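Local coordinates for Spermidine/putrescine ABC transporter, periplasmic binding protein (Treponema pallidum, PDB 2V84) that probably binds polyamines such as spermidine and putrescine in the periplasm, as the receptor component of an ABC transport system, at residues K42-Q47 with H273-F278; L92-D97 with F260-G265; S161-M166 with H225-A230; A283-F288 with R300-Y305. All coordinates share one frame; numbering follows the deposited sequence.

Overall arrangement
Contact 1 touches both contact 2 and contact 4, on the same side of the chain's centre as each, whereas contact 3 has its centre only about 10 Å from the centre of the chain, beside the predicted spermidine site. H273 of contact 1 reaches D97 and I262 of contact 2, and K43 forms a salt bridge with E287 of contact 4. Chemistry follows place. Contact 1 is a partly buried aromatic cluster between helices; contacts 2, 3 and 4 are largely buried, though Y305 of contact 4, a small-residue fit, is exposed. Contacts 2 and 3 join strands, by two backbone hydrogen bonds and one respectively, each with a side-chain bond and a bridging water.

Contact 1: residues K42-Q47 with H273-F278; sequences KKFEQQ and HAFINF
One face of the F44 ring is occupied by F275, whose CD1 stands 3.4 Å above the plane, close to its centre, while F278 lies at the edge of the same ring. The F275 ring turns its edge to F44, with planes 81° apart and centroids separated by 4.9 Å, which makes a T-shaped pair; F275 CB adds a CH-pi contact over the same ring. In the second pair F44 changes roles. Its own edge points to the face of F278, the planes again steeply inclined, and F44 CB sits over the middle of the F278 ring, 3.9 Å from the centroid. F44 is thus face to one phenylalanine and edge to the next. Its CG lies anti to the backbone N (chi1 -180°), carrying the ring out from helix 38-48 across to helix 269-279, where CE1 also reaches A274 CB at 4.2 Å.

Two other residues of helix 38-48 border the F278 ring near its plane: K43 through CB, 3.7 Å from F278 CZ, and Q47 through OE1, 3.4 Å from F278 CE2. The Q47 amide is steeply inclined to that ring. The K43 ammonium group turns away to a salt bridge with E287.

The axes of segments 42-47 and 273-278 approach to 11.1 Å, their directions 122° apart, a separation bridged by large rings. L27 of strand 26-32 touches both F44 and F275, placing this aromatic cluster among the helices that pack against the parallel sheet of a periplasmic binding protein lobe.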
loop_
_atom_site.group_PDB
_atom_site.type_symbol
_atom_site.label_atom_id
_atom_site.label_comp_id
_atom_site.label_asym_id
_atom_site.label_seq_id
_atom_site.Cartn_x
_atom_site.Cartn_y
_atom_site.Cartn_z
ATOM N N LYS A 42 -12.110 -14.226 12.621
ATOM C CA LYS A 42 -12.684 -15.300 13.436
ATOM C C LYS A 42 -12.547 -15.003 14.929
ATOM O O LYS A 42 -13.472 -15.251 15.696
ATOM C CB LYS A 42 -12.015 -16.666 13.145
ATOM C CG LYS A 42 -11.646 -16.974 11.684
ATOM C CD LYS A 42 -12.442 -18.160 11.093
ATOM C CE LYS A 42 -13.603 -17.694 10.195
ATOM N NZ LYS A 42 -14.234 -16.390 10.650
ATOM N N LYS A 43 -11.390 -14.482 15.332
ATOM C CA LYS A 43 -11.105 -14.187 16.735
ATOM C C LYS A 43 -11.979 -13.076 17.272
ATOM O O LYS A 43 -12.471 -13.164 18.389
ATOM C CB LYS A 43 -9.624 -13.854 16.944
ATOM C CG LYS A 43 -8.757 -15.082 17.102
ATOM C CD LYS A 43 -7.295 -14.815 16.819
ATOM C CE LYS A 43 -6.590 -16.125 16.505
ATOM N NZ LYS A 43 -5.154 -16.109 16.877
ATOM N N PHE A 44 -12.162 -12.029 16.471
ATOM C CA PHE A 44 -13.037 -10.912 16.828
ATOM C C PHE A 44 -14.470 -11.412 16.922
ATOM O O PHE A 44 -15.225 -10.991 17.798
ATOM C CB PHE A 44 -12.919 -9.806 15.776
ATOM C CG PHE A 44 -13.779 -8.599 16.044
ATOM C CD1 PHE A 44 -13.380 -7.634 16.962
ATOM C CD2 PHE A 44 -14.971 -8.410 15.351
ATOM C CE1 PHE A 44 -14.152 -6.506 17.196
ATOM C CE2 PHE A 44 -15.761 -7.271 15.594
ATOM C CZ PHE A 44 -15.336 -6.321 16.521
ATOM N N GLU A 45 -14.824 -12.323 16.022
ATOM C CA GLU A 45 -16.148 -12.928 16.011
ATOM C C GLU A 45 -16.365 -13.778 17.257
ATOM O O GLU A 45 -17.417 -13.699 17.893
ATOM C CB GLU A 45 -16.338 -13.780 14.754
ATOM C CG GLU A 45 -16.744 -12.987 13.523
ATOM C CD GLU A 45 -16.903 -13.860 12.294
ATOM O OE1 GLU A 45 -16.311 -14.960 12.264
ATOM O OE2 GLU A 45 -17.619 -13.448 11.358
ATOM N N GLN A 46 -15.372 -14.591 17.608
ATOM C CA GLN A 46 -15.486 -15.430 18.789
ATOM C C GLN A 46 -15.451 -14.604 20.076
ATOM O O GLN A 46 -16.219 -14.869 21.000
ATOM C CB GLN A 46 -14.423 -16.532 18.806
ATOM C CG GLN A 46 -14.979 -17.847 19.313
ATOM C CD GLN A 46 -14.015 -18.613 20.200
ATOM O OE1 GLN A 46 -12.856 -18.838 19.841
ATOM N NE2 GLN A 46 -14.497 -19.027 21.366
ATOM N N GLN A 47 -14.591 -13.590 20.127
ATOM C CA GLN A 47 -14.463 -12.764 21.330
ATOM C C GLN A 47 -15.739 -11.983 21.651
ATOM O O GLN A 47 -16.208 -12.003 22.789
ATOM C CB GLN A 47 -13.267 -11.811 21.239
ATOM C CG GLN A 47 -13.186 -10.807 22.392
ATOM C CD GLN A 47 -11.817 -10.172 22.528
ATOM O OE1 GLN A 47 -10.917 -10.434 21.734
ATOM N NE2 GLN A 47 -11.646 -9.349 23.551
ATOM N N HIS A 273 -15.330 0.796 16.120
ATOM C CA HIS A 273 -14.245 1.225 17.007
ATOM C C HIS A 273 -13.606 0.011 17.687
ATOM O O HIS A 273 -12.392 -0.039 17.881
ATOM C CB HIS A 273 -14.787 2.169 18.086
ATOM C CG HIS A 273 -15.139 3.537 17.587
ATOM N ND1 HIS A 273 -16.342 3.822 16.985
ATOM C CD2 HIS A 273 -14.440 4.696 17.593
ATOM C CE1 HIS A 273 -16.386 5.107 16.672
ATOM N NE2 HIS A 273 -15.240 5.656 17.021
ATOM N N ALA A 274 -14.438 -0.963 18.048
ATOM C CA ALA A 274 -13.994 -2.130 18.789
ATOM C C ALA A 274 -13.079 -2.967 17.925
ATOM O O ALA A 274 -12.123 -3.576 18.414
ATOM C CB ALA A 274 -15.196 -2.957 19.265
ATOM N N PHE A 275 -13.362 -2.994 16.632
ATOM C CA PHE A 275 -12.505 -3.737 15.737
ATOM C C PHE A 275 -11.161 -3.066 15.514
ATOM O O PHE A 275 -10.136 -3.738 15.533
ATOM C CB PHE A 275 -13.191 -4.053 14.416
ATOM C CG PHE A 275 -12.376 -4.966 13.549
ATOM C CD1 PHE A 275 -12.472 -6.349 13.692
ATOM C CD2 PHE A 275 -11.467 -4.440 12.627
ATOM C CE1 PHE A 275 -11.691 -7.200 12.906
ATOM C CE2 PHE A 275 -10.680 -5.283 11.838
ATOM C CZ PHE A 275 -10.797 -6.663 11.978
ATOM N N ILE A 276 -11.139 -1.740 15.361
ATOM C CA ILE A 276 -9.872 -1.025 15.236
ATOM C C ILE A 276 -9.036 -1.237 16.502
ATOM O O ILE A 276 -7.825 -1.480 16.440
ATOM C CB ILE A 276 -10.112 0.518 15.020
ATOM C CG1 ILE A 276 -10.950 0.756 13.744
ATOM C CG2 ILE A 276 -8.781 1.288 14.973
ATOM C CD1 ILE A 276 -11.435 2.211 13.580
ATOM N N ASN A 277 -9.701 -1.120 17.653
ATOM C CA ASN A 277 -9.066 -1.366 18.934
ATOM C C ASN A 277 -8.510 -2.802 19.026
ATOM O O ASN A 277 -7.401 -3.000 19.492
ATOM C CB ASN A 277 -10.033 -1.058 20.086
ATOM C CG ASN A 277 -9.318 -0.903 21.410
ATOM O OD1 ASN A 277 -8.401 -0.099 21.529
ATOM N ND2 ASN A 277 -9.733 -1.679 22.413
ATOM N N PHE A 278 -9.278 -3.784 18.549
ATOM C CA PHE A 278 -8.876 -5.200 18.541
ATOM C C PHE A 278 -7.652 -5.416 17.628
ATOM O O PHE A 278 -6.678 -6.075 17.996
ATOM C CB PHE A 278 -10.076 -6.044 18.077
ATOM C CG PHE A 278 -9.766 -7.498 17.814
ATOM C CD1 PHE A 278 -9.337 -7.923 16.546
ATOM C CD2 PHE A 278 -9.979 -8.458 18.802
ATOM C CE1 PHE A 278 -9.077 -9.288 16.292
ATOM C CE2 PHE A 278 -9.727 -9.825 18.554
ATOM C CZ PHE A 278 -9.279 -10.231 17.301
#

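Contact 2: residues L92-D97 with F260-G265; sequences LLEKID and FCIPKG
L93 and E94 meet I262 and P263 in a short, weakly bonded antiparallel pairing, with L93 and P263 forming its non-hydrogen-bonded pair. Backbone bonds run from E94 N to I262 O (2.8 Å), with the donor almost in line with the carbonyl, and from K264 N to L92 O (2.9 Å). The return bond between E94 and I262 is not made directly; a water accepts from I262 N and donates to E94 O.

Side chains fill in around this backbone pairing. L93 CD2 packs on C261 CB at 3.8 Å, while I96 CG1 approaches I262 CD1 at 4.0 Å. The extended E94 chain runs over K264, its CG 3.6 Å from K264 CA, and crosses I262 at about a right angle.

A second shell fixes these groups. R269 pairs with E94 OE1 and also binds the carbonyl of K95, so one guanidinium braces two neighbouring residues. H273 packs against both I96 and I262, and V77 of strand 76-77 makes a backbone hydrogen bond with C261.

The carboxylate of E94 is therefore held at both oxygens: OE2 accepts from G265 N at 2.8 Å, with the donor standing 41° out of the carboxylate plane.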
loop_
_atom_site.group_PDB
_atom_site.type_symbol
_atom_site.label_atom_id
_atom_site.label_comp_id
_atom_site.label_asym_id
_atom_site.label_seq_id
_atom_site.Cartn_x
_atom_site.Cartn_y
_atom_site.Cartn_z
ATOM N N LEU A 92 -17.016 12.392 3.258
ATOM C CA LEU A 92 -17.490 11.016 3.152
ATOM C C LEU A 92 -17.269 10.158 4.389
ATOM O O LEU A 92 -17.737 9.012 4.438
ATOM C CB LEU A 92 -16.849 10.336 1.937
ATOM C CG LEU A 92 -17.666 10.243 0.648
ATOM C CD1 LEU A 92 -18.560 11.453 0.416
ATOM C CD2 LEU A 92 -16.717 10.027 -0.512
ATOM N N LEU A 93 -16.587 10.735 5.386
ATOM C CA LEU A 93 -16.095 9.996 6.543
ATOM C C LEU A 93 -16.622 10.577 7.839
ATOM O O LEU A 93 -16.880 11.787 7.928
ATOM C CB LEU A 93 -14.555 9.998 6.561
ATOM C CG LEU A 93 -13.872 9.393 5.326
ATOM C CD1 LEU A 93 -12.357 9.436 5.474
ATOM C CD2 LEU A 93 -14.365 7.967 5.078
ATOM N N GLU A 94 -16.775 9.720 8.850
ATOM C CA GLU A 94 -17.286 10.170 10.163
ATOM C C GLU A 94 -16.150 10.345 11.125
ATOM O O GLU A 94 -15.154 9.631 11.012
ATOM C CB GLU A 94 -18.267 9.162 10.749
ATOM C CG GLU A 94 -19.495 9.012 9.880
ATOM C CD GLU A 94 -20.635 8.311 10.566
ATOM O OE1 GLU A 94 -20.426 7.722 11.640
ATOM O OE2 GLU A 94 -21.762 8.348 10.025
ATOM N N LYS A 95 -16.288 11.313 12.031
ATOM C CA LYS A 95 -15.301 11.488 13.111
ATOM C C LYS A 95 -15.207 10.216 13.938
ATOM O O LYS A 95 -16.209 9.549 14.196
ATOM C CB LYS A 95 -15.652 12.711 13.993
ATOM C CG LYS A 95 -15.456 14.047 13.262
ATOM C CD LYS A 95 -15.618 15.257 14.197
ATOM C CE LYS A 95 -15.432 16.580 13.430
ATOM N NZ LYS A 95 -15.584 17.738 14.349
ATOM N N ILE A 96 -13.992 9.890 14.356
ATOM C CA ILE A 96 -13.714 8.722 15.167
ATOM C C ILE A 96 -13.581 9.161 16.623
ATOM O O ILE A 96 -13.032 10.222 16.907
ATOM C CB ILE A 96 -12.418 8.015 14.670
ATOM C CG1 ILE A 96 -12.677 7.468 13.255
ATOM C CG2 ILE A 96 -12.000 6.900 15.627
ATOM C CD1 ILE A 96 -11.484 6.780 12.576
ATOM N N ASP A 97 -14.158 8.372 17.527
ATOM C CA ASP A 97 -14.077 8.614 18.963
ATOM C C ASP A 97 -12.900 7.825 19.504
ATOM O O ASP A 97 -13.003 6.617 19.747
ATOM C CB ASP A 97 -15.390 8.198 19.659
ATOM C CG ASP A 97 -15.343 8.381 21.162
ATOM O OD1 ASP A 97 -14.363 8.960 21.694
ATOM O OD2 ASP A 97 -16.287 7.937 21.840
ATOM N N PHE A 260 -7.877 2.685 8.824
ATOM C CA PHE A 260 -9.291 2.468 9.114
ATOM C C PHE A 260 -10.020 3.799 9.081
ATOM O O PHE A 260 -9.583 4.799 9.683
ATOM C CB PHE A 260 -9.516 1.934 10.528
ATOM C CG PHE A 260 -9.058 0.512 10.765
ATOM C CD1 PHE A 260 -9.795 -0.567 10.300
ATOM C CD2 PHE A 260 -7.914 0.271 11.528
ATOM C CE1 PHE A 260 -9.404 -1.884 10.555
ATOM C CE2 PHE A 260 -7.522 -1.045 11.809
ATOM C CZ PHE A 260 -8.266 -2.123 11.323
ATOM N N CYS A 261 -11.165 3.801 8.403
ATOM C CA CYS A 261 -12.048 4.955 8.420
ATOM C C CYS A 261 -13.460 4.470 8.649
ATOM O O CYS A 261 -13.792 3.317 8.309
ATOM C CB CYS A 261 -11.972 5.718 7.087
ATOM S SG CYS A 261 -10.352 6.384 6.749
ATOM N N ILE A 262 -14.298 5.344 9.212
ATOM C CA ILE A 262 -15.690 4.979 9.422
ATOM C C ILE A 262 -16.534 5.694 8.360
ATOM O O ILE A 262 -16.612 6.929 8.368
ATOM C CB ILE A 262 -16.155 5.341 10.864
ATOM C CG1 ILE A 262 -15.453 4.450 11.911
ATOM C CG2 ILE A 262 -17.694 5.246 10.966
ATOM C CD1 ILE A 262 -15.700 4.917 13.358
ATOM N N PRO A 263 -17.156 4.927 7.423
ATOM C CA PRO A 263 -17.927 5.590 6.359
ATOM C C PRO A 263 -19.116 6.382 6.889
ATOM O O PRO A 263 -19.743 5.959 7.855
ATOM C CB PRO A 263 -18.441 4.415 5.510
ATOM C CG PRO A 263 -17.466 3.303 5.767
ATOM C CD PRO A 263 -17.179 3.463 7.260
ATOM N N LYS A 264 -19.438 7.500 6.239
ATOM C CA LYS A 264 -20.667 8.233 6.549
ATOM C C LYS A 264 -21.850 7.271 6.538
ATOM O O LYS A 264 -21.972 6.438 5.631
ATOM C CB LYS A 264 -20.906 9.384 5.567
ATOM C CG LYS A 264 -22.223 10.114 5.809
ATOM C CD LYS A 264 -22.541 11.132 4.731
ATOM C CE LYS A 264 -23.973 11.593 4.865
ATOM N NZ LYS A 264 -24.085 13.058 4.656
ATOM N N GLY A 265 -22.700 7.377 7.557
ATOM C CA GLY A 265 -23.883 6.533 7.678
ATOM C C GLY A 265 -23.672 5.164 8.307
ATOM O O GLY A 265 -24.577 4.326 8.276
HETATM O O HOH W 1 -13.737 7.905 9.372
#

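Contact 3: residues S161-M166 with H225-A230; sequences SMMDDM and HGFAEA
S161 and H225 are joined where strands 160-162 and 223-226 run parallel, H225 N donating to S161 O at 3.1 Å, and a water extends the link by accepting from S161 OG and donating to H225 O. The imidazole acts as a further rung: M163 N donates to H225 ND1 at 3.2 Å, a fairly straight bond (164° at the hydrogen) although the donor is tilted 30° from the ring plane. With its CG anti to the backbone N (chi1 -175°), H225 projects its ring toward the outgoing end of the neighbouring strand, where ND1 takes the place H225 O would have in regular parallel pairing.

This is a strand-end region of the mixed sheet in a substrate-binding protein. D165 and M166 belong to the predicted spermidine site, and D165, at the N-cap position of helix 166-176, accepts from E168 N through OD2.

M163 is modelled in two conformers, so its ring contacts are tentative. In one, CE lies over an imidazole face, 3.4 Å from H225 NE2, and SD stands above the F227 face, 4.6 Å from its centroid, a loose Met-aromatic contact. W148 meets H225 edge-to-face, and F227 approaches a bound MES, probably from the crystallisation liquor.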
loop_
_atom_site.group_PDB
_atom_site.type_symbol
_atom_site.label_atom_id
_atom_site.label_comp_id
_atom_site.label_asym_id
_atom_site.label_seq_id
_atom_site.Cartn_x
_atom_site.Cartn_y
_atom_site.Cartn_z
ATOM N N SER A 161 8.390 -6.293 -15.551
ATOM C CA SER A 161 7.124 -5.573 -15.471
ATOM C C SER A 161 7.211 -4.456 -14.444
ATOM O O SER A 161 8.052 -4.484 -13.522
ATOM C CB SER A 161 5.965 -6.525 -15.114
ATOM O OG SER A 161 6.055 -7.009 -13.767
ATOM N N MET A 162 6.362 -3.440 -14.633
ATOM C CA MET A 162 6.121 -2.458 -13.619
ATOM C C MET A 162 4.657 -2.556 -13.255
ATOM O O MET A 162 3.867 -3.188 -13.977
ATOM C CB MET A 162 6.524 -1.039 -14.080
ATOM C CG MET A 162 8.059 -0.880 -14.238
ATOM S SD MET A 162 8.526 0.833 -14.494
ATOM C CE MET A 162 8.466 1.416 -12.814
ATOM N N MET A 163 4.280 -1.929 -12.144
ATOM C CA MET A 163 2.908 -2.038 -11.650
ATOM C C MET A 163 1.921 -1.226 -12.479
ATOM O O MET A 163 2.281 -0.177 -13.021
ATOM C CB MET A 163 2.831 -1.643 -10.176
ATOM C CG MET A 163 3.428 -2.685 -9.247
ATOM S SD MET A 163 2.796 -2.539 -7.558
ATOM C CE MET A 163 3.665 -1.096 -7.000
ATOM N N ASP A 164 0.680 -1.722 -12.562
ATOM C CA ASP A 164 -0.386 -1.088 -13.321
ATOM C C ASP A 164 -1.046 -0.105 -12.349
ATOM O O ASP A 164 -2.221 -0.233 -11.969
ATOM C CB ASP A 164 -1.383 -2.142 -13.809
ATOM C CG ASP A 164 -2.372 -1.606 -14.824
ATOM O OD1 ASP A 164 -2.444 -0.365 -15.034
ATOM O OD2 ASP A 164 -3.123 -2.431 -15.381
ATOM N N ASP A 165 -0.244 0.851 -11.902
ATOM C CA ASP A 165 -0.707 1.851 -10.979
ATOM C C ASP A 165 -0.015 3.166 -11.293
ATOM O O ASP A 165 1.223 3.249 -11.256
ATOM C CB ASP A 165 -0.422 1.458 -9.523
ATOM C CG ASP A 165 -1.022 2.456 -8.537
ATOM O OD1 ASP A 165 -2.223 2.339 -8.187
ATOM O OD2 ASP A 165 -0.324 3.402 -8.135
ATOM N N MET A 166 -0.821 4.198 -11.556
ATOM C CA MET A 166 -0.351 5.522 -11.965
ATOM C C MET A 166 0.504 6.244 -10.926
ATOM O O MET A 166 1.525 6.832 -11.262
ATOM C CB MET A 166 -1.547 6.414 -12.313
ATOM C CG MET A 166 -1.195 7.872 -12.586
ATOM S SD MET A 166 -2.656 8.797 -13.044
ATOM C CE MET A 166 -3.428 8.942 -11.418
ATOM N N HIS A 225 8.361 -4.873 -10.497
ATOM C CA HIS A 225 7.892 -3.896 -9.523
ATOM C C HIS A 225 6.678 -4.487 -8.779
ATOM O O HIS A 225 5.777 -5.047 -9.415
ATOM C CB HIS A 225 7.470 -2.671 -10.336
ATOM C CG HIS A 225 7.060 -1.481 -9.534
ATOM N ND1 HIS A 225 6.252 -0.506 -10.068
ATOM C CD2 HIS A 225 7.342 -1.088 -8.270
ATOM C CE1 HIS A 225 6.059 0.447 -9.173
ATOM N NE2 HIS A 225 6.709 0.120 -8.069
ATOM N N GLY A 226 6.651 -4.393 -7.449
ATOM C CA GLY A 226 5.499 -4.928 -6.721
ATOM C C GLY A 226 5.672 -5.041 -5.223
ATOM O O GLY A 226 6.612 -4.503 -4.667
ATOM N N PHE A 227 4.736 -5.730 -4.577
ATOM C CA PHE A 227 4.784 -5.893 -3.136
ATOM C C PHE A 227 5.487 -7.167 -2.726
ATOM O O PHE A 227 5.255 -8.240 -3.267
ATOM C CB PHE A 227 3.391 -5.822 -2.519
ATOM C CG PHE A 227 2.663 -4.550 -2.835
ATOM C CD1 PHE A 227 3.132 -3.331 -2.385
ATOM C CD2 PHE A 227 1.486 -4.585 -3.566
ATOM C CE1 PHE A 227 2.446 -2.139 -2.678
ATOM C CE2 PHE A 227 0.793 -3.423 -3.853
ATOM C CZ PHE A 227 1.272 -2.199 -3.422
ATOM N N ALA A 228 6.360 -7.018 -1.744
ATOM C CA ALA A 228 7.165 -8.118 -1.216
ATOM C C ALA A 228 6.304 -9.308 -0.804
ATOM O O ALA A 228 6.636 -10.464 -1.107
ATOM C CB ALA A 228 7.977 -7.621 -0.034
ATOM N N GLU A 229 5.193 -9.036 -0.126
ATOM C CA GLU A 229 4.320 -10.126 0.326
ATOM C C GLU A 229 3.770 -10.979 -0.822
ATOM O O GLU A 229 3.535 -12.167 -0.637
ATOM C CB GLU A 229 3.192 -9.594 1.236
ATOM C CG GLU A 229 2.115 -8.703 0.551
ATOM C CD GLU A 229 2.482 -7.237 0.488
ATOM O OE1 GLU A 229 3.668 -6.885 0.710
ATOM O OE2 GLU A 229 1.580 -6.427 0.199
ATOM N N ALA A 230 3.557 -10.383 -1.997
ATOM C CA ALA A 230 3.119 -11.145 -3.178
ATOM C C ALA A 230 4.229 -12.009 -3.781
ATOM O O ALA A 230 4.026 -13.184 -4.069
ATOM C CB ALA A 230 2.534 -10.211 -4.233
HETATM O O HOH W 2 5.061 -5.485 -11.879
#

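Contact 4: residues A283-F288 with R300-Y305; sequences AHYAEF and REAAAY
Helix 282-292 receives on one side the loop that follows it, and this contact is where the chain folds back to lay A302 and Y305 against A283, Y285 and A286. The centre of the fit is alanine on alanine. A286 and A302 have their CA atoms 4.8 Å apart, an approach that their small side chains permit, and A286 CB lies 3.3 Å from A302 O. The same methyl touches Y305 CB at 3.5 Å, so one methyl meets two residues of the loop.

Residues 302-304 have helical backbone angles without a regular helical bonding pattern. This irregular turn of the loop brings A302 and Y305 to the helix together, and a bond from Y305 N to A302 O closes it.

Two tyrosines join the alanines in different ways. Y285 presents the edge of its ring, where A302 CB lies in the plane, 3.6 Å from Y285 CD2. H299, just ahead of the loop segment, stacks on that ring, and the phenol hydroxyl is held by the carbonyl of Y127. Y305 is exposed, also touched by a crystal neighbour, and approaches with a ring face, over which A283 N lies. With its CG anti to its own carbonyl carbon (chi1 -72°), its ring extends back along the start of the helix, CD2 coming within 3.9 Å of A283 CB and the side chain also meeting P282.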
loop_
_atom_site.group_PDB
_atom_site.type_symbol
_atom_site.label_atom_id
_atom_site.label_comp_id
_atom_site.label_asym_id
_atom_site.label_seq_id
_atom_site.Cartn_x
_atom_site.Cartn_y
_atom_site.Cartn_z
ATOM N N ALA A 283 -0.515 -8.467 20.093
ATOM C CA ALA A 283 -0.444 -9.830 19.567
ATOM C C ALA A 283 -1.237 -10.007 18.282
ATOM O O ALA A 283 -0.828 -10.767 17.391
ATOM C CB ALA A 283 -0.903 -10.840 20.618
ATOM N N HIS A 284 -2.358 -9.294 18.190
ATOM C CA HIS A 284 -3.254 -9.365 17.041
ATOM C C HIS A 284 -2.742 -8.551 15.861
ATOM O O HIS A 284 -2.965 -8.920 14.705
ATOM C CB HIS A 284 -4.655 -8.920 17.447
ATOM C CG HIS A 284 -5.320 -9.860 18.404
ATOM N ND1 HIS A 284 -5.140 -9.784 19.770
ATOM C CD2 HIS A 284 -6.142 -10.913 18.192
ATOM C CE1 HIS A 284 -5.838 -10.739 20.357
ATOM N NE2 HIS A 284 -6.461 -11.433 19.422
ATOM N N TYR A 285 -2.064 -7.445 16.162
ATOM C CA TYR A 285 -1.342 -6.685 15.145
ATOM C C TYR A 285 -0.133 -7.463 14.637
ATOM O O TYR A 285 0.117 -7.514 13.429
ATOM C CB TYR A 285 -0.919 -5.297 15.625
ATOM C CG TYR A 285 -0.604 -4.425 14.431
ATOM C CD1 TYR A 285 -1.629 -3.906 13.641
ATOM C CD2 TYR A 285 0.707 -4.158 14.069
ATOM C CE1 TYR A 285 -1.363 -3.127 12.540
ATOM C CE2 TYR A 285 0.996 -3.382 12.955
ATOM C CZ TYR A 285 -0.042 -2.882 12.190
ATOM O OH TYR A 285 0.225 -2.114 11.080
ATOM N N ALA A 286 0.591 -8.101 15.550
ATOM C CA ALA A 286 1.722 -8.934 15.158
ATOM C C ALA A 286 1.280 -10.101 14.280
ATOM O O ALA A 286 1.962 -10.428 13.322
ATOM C CB ALA A 286 2.472 -9.418 16.352
ATOM N N GLU A 287 0.135 -10.712 14.590
ATOM C CA GLU A 287 -0.421 -11.768 13.734
ATOM C C GLU A 287 -0.764 -11.256 12.331
ATOM O O GLU A 287 -0.593 -11.977 11.335
ATOM C CB GLU A 287 -1.633 -12.447 14.400
ATOM C CG GLU A 287 -2.405 -13.423 13.498
ATOM C CD GLU A 287 -3.601 -14.050 14.191
ATOM O OE1 GLU A 287 -3.535 -14.245 15.412
ATOM O OE2 GLU A 287 -4.610 -14.359 13.522
ATOM N N PHE A 288 -1.234 -10.009 12.253
ATOM C CA PHE A 288 -1.463 -9.338 10.979
ATOM C C PHE A 288 -0.156 -9.195 10.194
ATOM O O PHE A 288 -0.092 -9.559 9.016
ATOM C CB PHE A 288 -2.115 -7.966 11.194
ATOM C CG PHE A 288 -1.985 -7.035 10.006
ATOM C CD1 PHE A 288 -2.597 -7.331 8.785
ATOM C CD2 PHE A 288 -1.243 -5.864 10.109
ATOM C CE1 PHE A 288 -2.466 -6.490 7.700
ATOM C CE2 PHE A 288 -1.109 -5.006 9.013
ATOM C CZ PHE A 288 -1.721 -5.323 7.810
ATOM N N ARG A 300 4.261 0.293 18.080
ATOM C CA ARG A 300 5.440 0.240 18.956
ATOM C C ARG A 300 5.639 -1.009 19.802
ATOM O O ARG A 300 6.703 -1.181 20.381
ATOM C CB ARG A 300 5.715 1.553 19.711
ATOM C CG ARG A 300 4.540 2.355 20.121
ATOM C CD ARG A 300 4.988 3.586 20.874
ATOM N NE ARG A 300 4.155 3.785 22.057
ATOM C CZ ARG A 300 4.467 3.376 23.281
ATOM N NH1 ARG A 300 5.612 2.750 23.512
ATOM N NH2 ARG A 300 3.628 3.598 24.280
ATOM N N GLU A 301 4.653 -1.904 19.823
ATOM C CA GLU A 301 4.759 -3.138 20.595
ATOM C C GLU A 301 4.878 -4.366 19.712
ATOM O O GLU A 301 5.556 -5.323 20.079
ATOM C CB GLU A 301 3.543 -3.306 21.517
ATOM C CG GLU A 301 3.403 -2.218 22.569
ATOM C CD GLU A 301 4.583 -2.166 23.494
ATOM O OE1 GLU A 301 4.722 -3.116 24.301
ATOM O OE2 GLU A 301 5.365 -1.183 23.421
ATOM N N ALA A 302 4.245 -4.325 18.539
ATOM C CA ALA A 302 3.980 -5.542 17.782
ATOM C C ALA A 302 5.194 -6.384 17.370
ATOM O O ALA A 302 5.088 -7.607 17.286
ATOM C CB ALA A 302 3.086 -5.257 16.609
ATOM N N ALA A 303 6.336 -5.750 17.116
ATOM C CA ALA A 303 7.538 -6.485 16.705
ATOM C C ALA A 303 8.002 -7.537 17.734
ATOM O O ALA A 303 8.533 -8.588 17.356
ATOM C CB ALA A 303 8.668 -5.520 16.356
ATOM N N ALA A 304 7.779 -7.249 19.013
ATOM C CA ALA A 304 8.145 -8.145 20.127
ATOM C C ALA A 304 7.306 -9.429 20.173
ATOM O O ALA A 304 7.667 -10.420 20.844
ATOM C CB ALA A 304 8.013 -7.399 21.448
ATOM N N TYR A 305 6.199 -9.391 19.443
ATOM C CA TYR A 305 5.165 -10.412 19.467
ATOM C C TYR A 305 5.171 -11.196 18.162
ATOM O O TYR A 305 4.428 -12.162 18.009
ATOM C CB TYR A 305 3.804 -9.730 19.623
ATOM C CG TYR A 305 3.511 -9.143 20.991
ATOM C CD1 TYR A 305 4.029 -7.913 21.377
ATOM C CD2 TYR A 305 2.680 -9.811 21.888
ATOM C CE1 TYR A 305 3.752 -7.374 22.627
ATOM C CE2 TYR A 305 2.394 -9.279 23.146
ATOM C CZ TYR A 305 2.929 -8.064 23.511
ATOM O OH TYR A 305 2.635 -7.552 24.761
#